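PDB 3NZR: 2-dehydro-3-deoxyphosphogluconate aldolase from Vibrio fischeri, which is a member of the KDGP aldolase family, alpha/beta proteins of the TIM-barrel class. Local coordinates for residues E173-V178 / E201-I206. Numbering follows the deposited sequence.
Sequences EEFACV and EEIMQI
The ring of F175 reaches from helix 172-184 into the angle between I203 and I206 on helix 200-209. Its CG stands anti to the backbone N (chi1 175°), which, with CB already directed at the partner helix, extends the ring to the two isoleucines. The outer edge of the ring meets the backbone of the partner helix: CE2 of F175 lies 3.5 Å from O of I203, with the oxygen close to the ring plane. This places the electropositive rim of the phenyl group against a carbonyl oxygen that also accepts an i+3 backbone hydrogen bond from N of I206. The same CE2 is 4.0 Å from CG2 of I203.

In the TIM-barrel setting, the pair belongs to the outer helical layer: strand 188-191 lies between the two helices in sequence, in a beta-alpha-beta crossover from strand 160-163 through helix 172-184. The local axes point the same general way, inclined by 38°, with a closest approach of 10.5 Å. Y163 of strand 160-163, together with L189 and P191 of strand 188-191, also packs on F175, so the buried ring joins both helices to the sheet.

I206 approaches the phenyl group obliquely, its CG2 3.8 Å from CD2 of F175. Anti to N of I206, this methyl extends toward helix 172-184, where it lies 3.8 Å from CA of A176 and 3.9 Å from its CB. One branch of the isoleucine thus touches both the aromatic side chain and the surface of the facing helix. The small side chain of A176 is consistent with this close approach; the CA atoms of A176 and I206 are 6.2 Å apart. Between the two isoleucines, M204, a selenomethionine in the model, starts away from helix 172-184 and touches L246 of helix 233-247.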
ATOM      1  N   GLU A 173     -10.588  19.974 -16.362  1.00 38.84           N
ATOM      2  CA  GLU A 173      -9.355  20.660 -15.968  1.00 39.36           C
ATOM      3  C   GLU A 173      -8.577  19.860 -14.939  1.00 36.72           C
ATOM      4  O   GLU A 173      -7.358  19.809 -15.028  1.00 35.93           O
ATOM      5  CB  GLU A 173      -9.621  22.079 -15.447  1.00 42.45           C
ATOM      6  CG  GLU A 173     -10.375  23.011 -16.469  1.00 48.61           C
ATOM      7  CD  GLU A 173     -11.943  22.919 -16.422  1.00 55.13           C
ATOM      8  OE1 GLU A 173     -12.533  22.046 -15.695  1.00 53.75           O
ATOM      9  OE2 GLU A 173     -12.590  23.744 -17.150  1.00 60.78           O
ATOM     10  N   GLU A 174      -9.255  19.242 -13.964  1.00 34.39           N
ATOM     11  CA  GLU A 174      -8.556  18.348 -13.046  1.00 32.33           C
ATOM     12  C   GLU A 174      -7.963  17.155 -13.818  1.00 28.72           C
ATOM     13  O   GLU A 174      -6.848  16.750 -13.556  1.00 27.19           O
ATOM     14  CB  GLU A 174      -9.477  17.850 -11.978  1.00 32.02           C
ATOM     15  CG  GLU A 174      -9.885  18.915 -10.982  1.00 36.84           C
ATOM     16  CD  GLU A 174     -10.616  18.300  -9.802  1.00 38.38           C
ATOM     17  OE1 GLU A 174      -9.953  17.525  -9.062  1.00 38.57           O
ATOM     18  OE2 GLU A 174     -11.837  18.544  -9.669  1.00 39.11           O
ATOM     19  N   PHE A 175      -8.724  16.628 -14.771  1.00 26.40           N
ATOM     20  CA  PHE A 175      -8.323  15.461 -15.539  1.00 26.00           C
ATOM     21  C   PHE A 175      -7.145  15.790 -16.388  1.00 26.30           C
ATOM     22  O   PHE A 175      -6.197  15.031 -16.447  1.00 25.34           O
ATOM     23  CB  PHE A 175      -9.477  14.967 -16.424  1.00 26.65           C
ATOM     24  CG  PHE A 175      -9.119  13.822 -17.341  1.00 28.12           C
ATOM     25  CD1 PHE A 175      -8.774  12.569 -16.824  1.00 23.94           C
ATOM     26  CD2 PHE A 175      -9.176  13.957 -18.716  1.00 28.38           C
ATOM     27  CE1 PHE A 175      -8.488  11.528 -17.653  1.00 24.01           C
ATOM     28  CE2 PHE A 175      -8.900  12.861 -19.570  1.00 28.56           C
ATOM     29  CZ  PHE A 175      -8.569  11.638 -19.019  1.00 23.44           C
ATOM     30  N   ALA A 176      -7.203  16.929 -17.098  1.00 27.40           N
ATOM     31  CA  ALA A 176      -6.075  17.348 -17.903  1.00 27.13           C
ATOM     32  C   ALA A 176      -4.777  17.403 -17.078  1.00 26.88           C
ATOM     33  O   ALA A 176      -3.732  17.033 -17.583  1.00 26.63           O
ATOM     34  CB  ALA A 176      -6.339  18.704 -18.577  1.00 28.73           C
ATOM     35  N   CYS A 177      -4.838  17.845 -15.823  1.00 27.26           N
ATOM     36  CA  CYS A 177      -3.652  17.903 -14.980  1.00 27.88           C
ATOM     37  C   CYS A 177      -3.216  16.485 -14.535  1.00 25.65           C
ATOM     38  O   CYS A 177      -2.028  16.220 -14.430  1.00 26.61           O
ATOM     39  CB  CYS A 177      -3.935  18.730 -13.759  1.00 30.34           C
ATOM     40  SG  CYS A 177      -2.585  18.804 -12.581  1.00 36.56           S
ATOM     41  N   VAL A 178      -4.147  15.566 -14.347  1.00 21.91           N
ATOM     42  CA  VAL A 178      -3.747  14.180 -14.033  1.00 20.87           C
ATOM     43  C   VAL A 178      -3.045  13.501 -15.186  1.00 20.72           C
ATOM     44  O   VAL A 178      -2.035  12.790 -14.998  1.00 20.61           O
ATOM     45  CB  VAL A 178      -4.935  13.371 -13.538  1.00 19.45           C
ATOM     46  CG1 VAL A 178      -4.518  11.895 -13.381  1.00 18.62           C
ATOM     47  CG2 VAL A 178      -5.470  13.972 -12.275  1.00 20.69           C
ATOM     48  N   GLU A 201     -14.421  10.819 -27.633  1.00 32.75           N
ATOM     49  CA  GLU A 201     -13.337  11.430 -28.410  1.00 34.30           C
ATOM     50  C   GLU A 201     -12.675  12.602 -27.683  1.00 33.46           C
ATOM     51  O   GLU A 201     -11.467  12.659 -27.608  1.00 33.69           O
ATOM     52  CB  GLU A 201     -13.804  11.800 -29.812  1.00 35.50           C
ATOM     53  CG  GLU A 201     -13.980  10.555 -30.702  1.00 38.48           C
ATOM     54  CD  GLU A 201     -14.960  10.742 -31.902  1.00 42.91           C
ATOM     55  OE1 GLU A 201     -14.584  10.330 -33.008  1.00 45.97           O
ATOM     56  OE2 GLU A 201     -16.101  11.246 -31.732  1.00 46.17           O
ATOM     57  N   GLU A 202     -13.462  13.503 -27.128  1.00 34.07           N
ATOM     58  CA  GLU A 202     -12.901  14.702 -26.506  1.00 34.63           C
ATOM     59  C   GLU A 202     -12.119  14.352 -25.234  1.00 32.58           C
ATOM     60  O   GLU A 202     -11.108  14.944 -24.966  1.00 31.96           O
ATOM     61  CB  GLU A 202     -13.999  15.718 -26.179  1.00 36.42           C
ATOM     62  CG  GLU A 202     -13.508  17.149 -26.097  1.00 39.60           C
ATOM     63  CD  GLU A 202     -14.635  18.145 -25.830  1.00 46.88           C
ATOM     64  OE1 GLU A 202     -15.779  17.898 -26.256  1.00 47.45           O
ATOM     65  OE2 GLU A 202     -14.374  19.187 -25.183  1.00 52.32           O
ATOM     66  N   ILE A 203     -12.607  13.375 -24.485  1.00 29.12           N
ATOM     67  CA  ILE A 203     -11.922  12.905 -23.273  1.00 27.72           C
ATOM     68  C   ILE A 203     -10.616  12.221 -23.639  1.00 27.14           C
ATOM     69  O   ILE A 203      -9.568  12.503 -22.992  1.00 27.31           O
ATOM     70  CB  ILE A 203     -12.818  11.959 -22.485  1.00 26.01           C
ATOM     71  CG1 ILE A 203     -13.995  12.723 -21.889  1.00 25.99           C
ATOM     72  CG2 ILE A 203     -12.050  11.203 -21.381  1.00 25.08           C
ATOM     73  CD1 ILE A 203     -15.057  11.806 -21.316  1.00 27.41           C
HETATM   74  N   MSE A 204     -10.651  11.280 -24.606  1.00 27.51           N
HETATM   75  CA  MSE A 204      -9.391  10.607 -25.041  1.00 28.55           C
HETATM   76  C   MSE A 204      -8.400  11.658 -25.613  1.00 30.49           C
HETATM   77  O   MSE A 204      -7.211  11.631 -25.289  1.00 28.62           O
HETATM   78  CB  MSE A 204      -9.630   9.547 -26.114  1.00 29.04           C
HETATM   79  CG  MSE A 204     -10.432   8.366 -25.654  1.00 28.43           C
HETATM   80 SE   MSE A 204      -9.503   7.520 -24.107  0.80 33.65          SE
HETATM   81  CE  MSE A 204      -8.075   6.738 -25.173  1.00 29.31           C
ATOM     82  N   GLN A 205      -8.894  12.597 -26.432  1.00 31.23           N
ATOM     83  CA  GLN A 205      -7.966  13.607 -26.977  1.00 33.04           C
ATOM     84  C   GLN A 205      -7.212  14.335 -25.893  1.00 32.81           C
ATOM     85  O   GLN A 205      -6.149  14.805 -26.135  1.00 35.36           O
ATOM     86  CB  GLN A 205      -8.677  14.621 -27.871  1.00 34.01           C
ATOM     87  CG  GLN A 205      -7.784  15.396 -28.834  1.00 35.81           C
ATOM     88  CD  GLN A 205      -7.057  14.459 -29.758  1.00 37.38           C
ATOM     89  OE1 GLN A 205      -5.830  14.332 -29.702  1.00 34.73           O
ATOM     90  NE2 GLN A 205      -7.818  13.785 -30.617  1.00 37.15           N
ATOM     91  N   ILE A 206      -7.768  14.473 -24.699  1.00 33.06           N
ATOM     92  CA  ILE A 206      -7.068  15.204 -23.638  1.00 33.11           C
ATOM     93  C   ILE A 206      -5.845  14.417 -23.182  1.00 32.48           C
ATOM     94  O   ILE A 206      -4.776  14.953 -23.030  1.00 33.59           O
ATOM     95  CB  ILE A 206      -7.974  15.469 -22.423  1.00 33.24           C
ATOM     96  CG1 ILE A 206      -9.065  16.445 -22.826  1.00 33.91           C
ATOM     97  CG2 ILE A 206      -7.146  15.992 -21.238  1.00 32.54           C
ATOM     98  CD1 ILE A 206     -10.174  16.559 -21.905  1.00 34.80           C
TER